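Local atomic coordinates of penicillin-binding protein 2 (Pbp2) (Helicobacter pylori, PDB entry 5LP5), a protein that probably cross-links cell-wall peptidoglycan as a penicillin-binding transpeptidase that helps set cell shape, and forms a complex with MreC. Residues A253-M257 and P441-A446; N261-A267 and A457-I463. One frame throughout, in Å; residues are numbered along the deposited sequence.

Interaction 1: residues A253-M257 and P441-A446; sequences AILVM and PLQVLA
Leu255 and Leu445 are the middle of this contact between strand 253-257 and the start of helix 441-453: Leu255 CD1 lies 3.8 Å from Leu445 CD2. Leu255 CG stands anti to its carbonyl carbon (chi1 -73°), carrying the branch toward the helix, and an extended chi2 brings CD1 into van der Waals contact with Pro441 O, 3.5 Å away. There it is bordered by Pro441 CB, Leu442 CD2 and Leu445 CB. Pro441 O itself takes the helical bond from Leu445 N. The methyls of Leu445 reach back to the strand, where CD2 fits between Leu255 and Met257, 3.8 Å from Met257 CB. Met257 starts extended, then bends at chi3 (67°), folding CE over to 3.9 Å from Leu445 CG and onto the Ala446 backbone. At the other end Ala253 CB meets only the proline ring, 4.3 Å from Pro441 CG. The side-chain-to-side-chain contacts are apolar, and the touching residues are buried. Ile254 and Val256 alternate to the far face of the sheet, while Leu445 also reaches Ala557 and Thr559 on strand 556-562. The axes, 9.2 Å apart at 31°, describe a helix laid on the antiparallel sheet, as in the transpeptidase domain of penicillin-binding proteins.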
ATOM      1  N   ALA A 253      -6.953 -30.282  -1.596  1.00 27.93           N
ATOM      2  CA  ALA A 253      -7.015 -29.309  -0.515  1.00 28.11           C
ATOM      3  C   ALA A 253      -6.460 -29.870   0.784  1.00 28.58           C
ATOM      4  O   ALA A 253      -6.568 -31.075   1.041  1.00 28.40           O
ATOM      5  CB  ALA A 253      -8.440 -28.858  -0.299  1.00 27.57           C
ATOM      6  N   ILE A 254      -5.886 -28.979   1.595  1.00 28.24           N
ATOM      7  CA  ILE A 254      -5.287 -29.371   2.870  1.00 29.41           C
ATOM      8  C   ILE A 254      -5.496 -28.350   4.000  1.00 28.41           C
ATOM      9  O   ILE A 254      -5.443 -27.148   3.781  1.00 27.05           O
ATOM     10  CB  ILE A 254      -3.794 -29.683   2.713  1.00 29.74           C
ATOM     11  CG1 ILE A 254      -3.217 -30.136   4.047  1.00 30.33           C
ATOM     12  CG2 ILE A 254      -3.037 -28.477   2.175  1.00 29.78           C
ATOM     13  CD1 ILE A 254      -1.894 -30.838   3.879  1.00 32.45           C
ATOM     14  N   LEU A 255      -5.728 -28.861   5.205  1.00 29.46           N
ATOM     15  CA  LEU A 255      -6.164 -28.038   6.323  1.00 29.85           C
ATOM     16  C   LEU A 255      -5.515 -28.485   7.593  1.00 28.07           C
ATOM     17  O   LEU A 255      -5.521 -29.658   7.906  1.00 28.58           O
ATOM     18  CB  LEU A 255      -7.672 -28.167   6.522  1.00 33.00           C
ATOM     19  CG  LEU A 255      -8.587 -27.486   5.509  1.00 35.00           C
ATOM     20  CD1 LEU A 255     -10.006 -28.012   5.662  1.00 35.16           C
ATOM     21  CD2 LEU A 255      -8.538 -25.979   5.717  1.00 36.93           C
ATOM     22  N   VAL A 256      -4.957 -27.532   8.322  1.00 27.33           N
ATOM     23  CA  VAL A 256      -4.464 -27.779   9.669  1.00 27.85           C
ATOM     24  C   VAL A 256      -5.243 -26.877  10.600  1.00 27.51           C
ATOM     25  O   VAL A 256      -5.453 -25.706  10.273  1.00 25.94           O
ATOM     26  CB  VAL A 256      -2.963 -27.465   9.803  1.00 27.21           C
ATOM     27  CG1 VAL A 256      -2.524 -27.598  11.245  1.00 27.12           C
ATOM     28  CG2 VAL A 256      -2.146 -28.388   8.921  1.00 27.81           C
ATOM     29  N   MET A 257      -5.657 -27.409  11.747  1.00 28.03           N
ATOM     30  CA  MET A 257      -6.465 -26.623  12.665  1.00 29.64           C
ATOM     31  C   MET A 257      -6.205 -26.889  14.133  1.00 31.58           C
ATOM     32  O   MET A 257      -6.227 -28.013  14.588  1.00 33.58           O
ATOM     33  CB  MET A 257      -7.937 -26.860  12.396  1.00 31.05           C
ATOM     34  CG  MET A 257      -8.844 -26.036  13.302  1.00 32.58           C
ATOM     35  SD  MET A 257     -10.608 -26.291  13.045  1.00 32.44           S
ATOM     36  CE  MET A 257     -10.833 -27.975  13.600  1.00 33.67           C
ATOM     37  N   PRO A 441     -14.075 -30.337   2.587  1.00 31.10           N
ATOM     38  CA  PRO A 441     -12.916 -30.560   3.447  1.00 30.83           C
ATOM     39  C   PRO A 441     -12.993 -29.854   4.788  1.00 30.05           C
ATOM     40  O   PRO A 441     -12.508 -30.391   5.773  1.00 31.43           O
ATOM     41  CB  PRO A 441     -11.763 -30.023   2.615  1.00 29.96           C
ATOM     42  CG  PRO A 441     -12.172 -30.321   1.220  1.00 29.28           C
ATOM     43  CD  PRO A 441     -13.666 -30.164   1.183  1.00 30.35           C
ATOM     44  N   LEU A 442     -13.627 -28.686   4.836  1.00 29.56           N
ATOM     45  CA  LEU A 442     -13.872 -28.028   6.122  1.00 29.26           C
ATOM     46  C   LEU A 442     -14.742 -28.884   7.064  1.00 31.29           C
ATOM     47  O   LEU A 442     -14.422 -29.041   8.243  1.00 32.22           O
ATOM     48  CB  LEU A 442     -14.472 -26.636   5.923  1.00 27.53           C
ATOM     49  CG  LEU A 442     -13.455 -25.495   5.706  1.00 26.78           C
ATOM     50  CD1 LEU A 442     -14.162 -24.192   5.314  1.00 27.24           C
ATOM     51  CD2 LEU A 442     -12.593 -25.224   6.924  1.00 26.28           C
ATOM     52  N   GLN A 443     -15.824 -29.440   6.540  1.00 34.21           N
ATOM     53  CA  GLN A 443     -16.732 -30.268   7.344  1.00 36.13           C
ATOM     54  C   GLN A 443     -16.006 -31.448   7.970  1.00 35.67           C
ATOM     55  O   GLN A 443     -16.172 -31.727   9.177  1.00 34.32           O
ATOM     56  CB  GLN A 443     -17.941 -30.738   6.506  1.00 38.81           C
ATOM     57  CG  GLN A 443     -18.984 -29.627   6.335  1.00 40.52           C
ATOM     58  CD  GLN A 443     -20.134 -29.964   5.411  1.00 39.46           C
ATOM     59  OE1 GLN A 443     -19.976 -30.681   4.425  1.00 36.90           O
ATOM     60  NE2 GLN A 443     -21.307 -29.431   5.731  1.00 38.53           N
ATOM     61  N   VAL A 444     -15.177 -32.114   7.160  1.00 34.87           N
ATOM     62  CA  VAL A 444     -14.416 -33.295   7.613  1.00 34.54           C
ATOM     63  C   VAL A 444     -13.447 -32.915   8.735  1.00 34.05           C
ATOM     64  O   VAL A 444     -13.322 -33.636   9.730  1.00 34.43           O
ATOM     65  CB  VAL A 444     -13.634 -33.925   6.450  1.00 34.78           C
ATOM     66  CG1 VAL A 444     -12.793 -35.096   6.929  1.00 35.66           C
ATOM     67  CG2 VAL A 444     -14.586 -34.377   5.350  1.00 35.33           C
ATOM     68  N   LEU A 445     -12.778 -31.772   8.562  1.00 33.21           N
ATOM     69  CA  LEU A 445     -11.844 -31.215   9.546  1.00 31.59           C
ATOM     70  C   LEU A 445     -12.503 -30.900  10.884  1.00 31.85           C
ATOM     71  O   LEU A 445     -11.969 -31.288  11.946  1.00 33.57           O
ATOM     72  CB  LEU A 445     -11.200 -29.939   8.990  1.00 30.45           C
ATOM     73  CG  LEU A 445     -10.301 -29.135   9.938  1.00 30.12           C
ATOM     74  CD1 LEU A 445      -8.925 -29.752  10.093  1.00 29.97           C
ATOM     75  CD2 LEU A 445     -10.173 -27.711   9.446  1.00 29.98           C
ATOM     76  N   ALA A 446     -13.622 -30.171  10.852  1.00 30.08           N
ATOM     77  CA  ALA A 446     -14.322 -29.825  12.083  1.00 31.04           C
ATOM     78  C   ALA A 446     -14.766 -31.106  12.794  1.00 33.65           C
ATOM     79  O   ALA A 446     -14.628 -31.262  14.022  1.00 37.56           O
ATOM     80  CB  ALA A 446     -15.517 -28.941  11.786  1.00 30.75           C
TER

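Interaction 2: residues N261-A267 and A457-I463; sequences NGELLVA and ATPHFAI
Gly262 O is gripped by two neighbours on 457-463: His460 N donates a hydrogen bond of 2.8 Å, and Pro459 CA adds a CA-H...O contact. With Leu264 N donating to His460 O at 3.0 Å, this forms a single parallel beta bridge pairing Glu263 with His460. The turn before it is an Asx turn, Asn261 OD1 accepting from Glu263 N. Gly262 CA lies against Ala457 CB and gives a CA-H...O contact to Thr458 O. Thr458 O also accepts from His460 ND1 at 2.9 Å, almost straight (172°) and in the imidazole plane. His460 CG sits between the backbone N and the carbonyl carbon (chi1 59°), turning the ring back along its own chain to this bond, which fixes the ring's rotation. Glu263 CA lies over one face of the imidazole, and Asn261 O is at its edge. A water donates to Asn261 O and accepts from Thr458 N. Glu263 runs extended past the ring, its CG 3.8 Å from His460 NE2; its OE2 rests beside Ile463 CG2, while OE1 makes a salt bridge with Arg59. Asp399 binds the backbone N of Phe461 and Ala462, tying down the chain beyond the bridge. Leu264 spreads its methyls: CD2 packs on Pro459 CB, and CD1 makes a CH-pi contact over the Phe461 ring, 3.6 Å from the centroid and 20° off the normal. Ala267 CB meets the edge of that phenyl ring, 3.5 Å from Phe461 CZ.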
ATOM      1  N   ASN A 261      -9.582 -24.107  19.662  1.00 38.45           N
ATOM      2  CA  ASN A 261     -10.218 -22.802  19.382  1.00 35.59           C
ATOM      3  C   ASN A 261     -10.644 -22.549  17.929  1.00 33.64           C
ATOM      4  O   ASN A 261     -11.370 -21.591  17.657  1.00 33.96           O
ATOM      5  CB  ASN A 261      -9.292 -21.667  19.817  1.00 35.71           C
ATOM      6  CG  ASN A 261      -7.970 -21.655  19.064  1.00 35.16           C
ATOM      7  OD1 ASN A 261      -7.871 -22.119  17.933  1.00 33.96           O
ATOM      8  ND2 ASN A 261      -6.953 -21.111  19.693  1.00 35.56           N
ATOM      9  N   GLY A 262     -10.161 -23.365  17.000  1.00 31.56           N
ATOM     10  CA  GLY A 262     -10.617 -23.292  15.608  1.00 32.72           C
ATOM     11  C   GLY A 262      -9.737 -22.509  14.656  1.00 31.51           C
ATOM     12  O   GLY A 262     -10.142 -22.214  13.539  1.00 29.76           O
ATOM     13  N   GLU A 263      -8.533 -22.164  15.095  1.00 32.13           N
ATOM     14  CA  GLU A 263      -7.620 -21.412  14.256  1.00 33.28           C
ATOM     15  C   GLU A 263      -7.103 -22.303  13.119  1.00 31.45           C
ATOM     16  O   GLU A 263      -6.692 -23.443  13.341  1.00 31.15           O
ATOM     17  CB  GLU A 263      -6.462 -20.835  15.080  1.00 37.26           C
ATOM     18  CG  GLU A 263      -6.836 -19.608  15.903  1.00 41.44           C
ATOM     19  CD  GLU A 263      -5.665 -18.980  16.657  1.00 44.41           C
ATOM     20  OE1 GLU A 263      -4.590 -19.619  16.762  1.00 45.37           O
ATOM     21  OE2 GLU A 263      -5.836 -17.832  17.142  1.00 46.37           O
ATOM     22  N   LEU A 264      -7.149 -21.774  11.898  1.00 28.90           N
ATOM     23  CA  LEU A 264      -6.593 -22.454  10.745  1.00 29.07           C
ATOM     24  C   LEU A 264      -5.140 -22.003  10.520  1.00 29.20           C
ATOM     25  O   LEU A 264      -4.854 -20.830  10.276  1.00 29.59           O
ATOM     26  CB  LEU A 264      -7.439 -22.179   9.508  1.00 28.88           C
ATOM     27  CG  LEU A 264      -8.862 -22.721   9.626  1.00 29.46           C
ATOM     28  CD1 LEU A 264      -9.724 -22.171   8.517  1.00 29.35           C
ATOM     29  CD2 LEU A 264      -8.894 -24.245   9.628  1.00 29.13           C
ATOM     30  N   LEU A 265      -4.219 -22.949  10.633  1.00 28.89           N
ATOM     31  CA  LEU A 265      -2.826 -22.687  10.397  1.00 29.04           C
ATOM     32  C   LEU A 265      -2.490 -22.932   8.927  1.00 28.40           C
ATOM     33  O   LEU A 265      -1.608 -22.297   8.386  1.00 26.69           O
ATOM     34  CB  LEU A 265      -1.962 -23.565  11.304  1.00 31.10           C
ATOM     35  CG  LEU A 265      -2.173 -23.462  12.828  1.00 33.21           C
ATOM     36  CD1 LEU A 265      -1.306 -24.455  13.600  1.00 33.54           C
ATOM     37  CD2 LEU A 265      -1.897 -22.060  13.328  1.00 33.86           C
ATOM     38  N   VAL A 266      -3.188 -23.866   8.293  1.00 29.66           N
ATOM     39  CA  VAL A 266      -3.086 -24.079   6.855  1.00 30.38           C
ATOM     40  C   VAL A 266      -4.478 -24.150   6.238  1.00 30.98           C
ATOM     41  O   VAL A 266      -5.431 -24.578   6.878  1.00 34.32           O
ATOM     42  CB  VAL A 266      -2.346 -25.387   6.547  1.00 31.87           C
ATOM     43  CG1 VAL A 266      -2.250 -25.620   5.055  1.00 31.20           C
ATOM     44  CG2 VAL A 266      -0.956 -25.359   7.170  1.00 33.17           C
ATOM     45  N   ALA A 267      -4.572 -23.706   4.988  1.00 31.80           N
ATOM     46  CA  ALA A 267      -5.755 -23.849   4.137  1.00 30.07           C
ATOM     47  C   ALA A 267      -5.298 -23.717   2.677  1.00 30.44           C
ATOM     48  O   ALA A 267      -5.240 -22.615   2.096  1.00 33.90           O
ATOM     49  CB  ALA A 267      -6.799 -22.810   4.476  1.00 28.96           C
ATOM     50  N   ALA A 457     -14.998 -27.243  17.026  1.00 51.55           N
ATOM     51  CA  ALA A 457     -14.349 -25.979  16.744  1.00 50.85           C
ATOM     52  C   ALA A 457     -14.982 -25.329  15.532  1.00 46.98           C
ATOM     53  O   ALA A 457     -15.270 -25.997  14.546  1.00 49.78           O
ATOM     54  CB  ALA A 457     -12.868 -26.218  16.481  1.00 56.44           C
ATOM     55  N   THR A 458     -15.202 -24.027  15.608  1.00 43.66           N
ATOM     56  CA  THR A 458     -15.524 -23.231  14.422  1.00 40.77           C
ATOM     57  C   THR A 458     -14.211 -22.797  13.763  1.00 40.48           C
ATOM     58  O   THR A 458     -13.509 -21.941  14.336  1.00 40.67           O
ATOM     59  CB  THR A 458     -16.331 -21.975  14.796  1.00 37.64           C
ATOM     60  OG1 THR A 458     -17.592 -22.367  15.340  1.00 38.03           O
ATOM     61  CG2 THR A 458     -16.573 -21.106  13.604  1.00 35.35           C
ATOM     62  N   PRO A 459     -13.867 -23.375  12.570  1.00 38.04           N
ATOM     63  CA  PRO A 459     -12.628 -22.956  11.894  1.00 35.77           C
ATOM     64  C   PRO A 459     -12.702 -21.509  11.514  1.00 34.90           C
ATOM     65  O   PRO A 459     -13.775 -21.046  11.152  1.00 37.30           O
ATOM     66  CB  PRO A 459     -12.583 -23.825  10.637  1.00 35.52           C
ATOM     67  CG  PRO A 459     -13.483 -24.976  10.931  1.00 36.52           C
ATOM     68  CD  PRO A 459     -14.572 -24.407  11.793  1.00 36.58           C
ATOM     69  N   HIS A 460     -11.597 -20.786  11.634  1.00 34.34           N
ATOM     70  CA  HIS A 460     -11.581 -19.377  11.276  1.00 33.54           C
ATOM     71  C   HIS A 460     -10.169 -18.978  10.979  1.00 31.42           C
ATOM     72  O   HIS A 460      -9.261 -19.716  11.287  1.00 30.98           O
ATOM     73  CB  HIS A 460     -12.210 -18.491  12.369  1.00 34.41           C
ATOM     74  CG  HIS A 460     -11.541 -18.591  13.700  1.00 35.75           C
ATOM     75  ND1 HIS A 460     -11.774 -19.629  14.575  1.00 37.14           N
ATOM     76  CD2 HIS A 460     -10.665 -17.764  14.319  1.00 35.86           C
ATOM     77  CE1 HIS A 460     -11.052 -19.448  15.667  1.00 38.33           C
ATOM     78  NE2 HIS A 460     -10.375 -18.318  15.539  1.00 36.78           N
ATOM     79  N   PHE A 461     -10.012 -17.832  10.326  1.00 31.61           N
ATOM     80  CA  PHE A 461      -8.708 -17.311   9.923  1.00 30.62           C
ATOM     81  C   PHE A 461      -8.308 -16.083  10.742  1.00 32.54           C
ATOM     82  O   PHE A 461      -7.132 -15.881  11.028  1.00 36.67           O
ATOM     83  CB  PHE A 461      -8.720 -16.936   8.450  1.00 29.00           C
ATOM     84  CG  PHE A 461      -8.778 -18.118   7.526  1.00 28.73           C
ATOM     85  CD1 PHE A 461      -7.632 -18.826   7.205  1.00 28.51           C
ATOM     86  CD2 PHE A 461      -9.982 -18.522   6.980  1.00 28.32           C
ATOM     87  CE1 PHE A 461      -7.679 -19.901   6.348  1.00 28.19           C
ATOM     88  CE2 PHE A 461     -10.043 -19.595   6.121  1.00 28.12           C
ATOM     89  CZ  PHE A 461      -8.890 -20.287   5.809  1.00 28.64           C
ATOM     90  N   ALA A 462      -9.270 -15.247  11.109  1.00 31.14           N
ATOM     91  CA  ALA A 462      -8.975 -14.027  11.838  1.00 30.80           C
ATOM     92  C   ALA A 462      -8.703 -14.305  13.327  1.00 33.14           C
ATOM     93  O   ALA A 462      -9.612 -14.674  14.076  1.00 32.71           O
ATOM     94  CB  ALA A 462     -10.124 -13.047  11.679  1.00 30.01           C
ATOM     95  N   ILE A 463      -7.461 -14.098  13.764  1.00 34.40           N
ATOM     96  CA  ILE A 463      -7.086 -14.413  15.142  1.00 36.56           C
ATOM     97  C   ILE A 463      -7.968 -13.693  16.138  1.00 37.66           C
ATOM     98  O   ILE A 463      -8.323 -14.260  17.151  1.00 38.18           O
ATOM     99  CB  ILE A 463      -5.597 -14.117  15.433  1.00 38.00           C
ATOM    100  CG1 ILE A 463      -4.729 -15.171  14.739  1.00 38.22           C
ATOM    101  CG2 ILE A 463      -5.326 -14.148  16.936  1.00 37.60           C
ATOM    102  CD1 ILE A 463      -3.234 -15.000  14.914  1.00 37.78           C
TER
HETATM  103  O   HOH W   1     -14.121 -22.276  17.554  1.00 30.93           O

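In the fold
The centres of the two interactions lie about 10 Å apart, within the transpeptidase domain. Along the chain their segments alternate: 253-257, 261-267, 441-446, then 457-463. Strands 252-258 and 264-270 are sequential antiparallel neighbours at one edge of the five-stranded sheet, 264-270 outermost within this chain, so the contacts share a border. Leu265 N lies 3.0 Å from Val256 O, a probable hydrogen bond, at a classic beta bulge where Leu265 and Val266 both face Val256. Met257 CG packs 3.4 Å from Glu263 O. Helix 441-453 packs on the sheet, and the loop following it returns to pair with 261-267, joining chain regions some 180 residues apart.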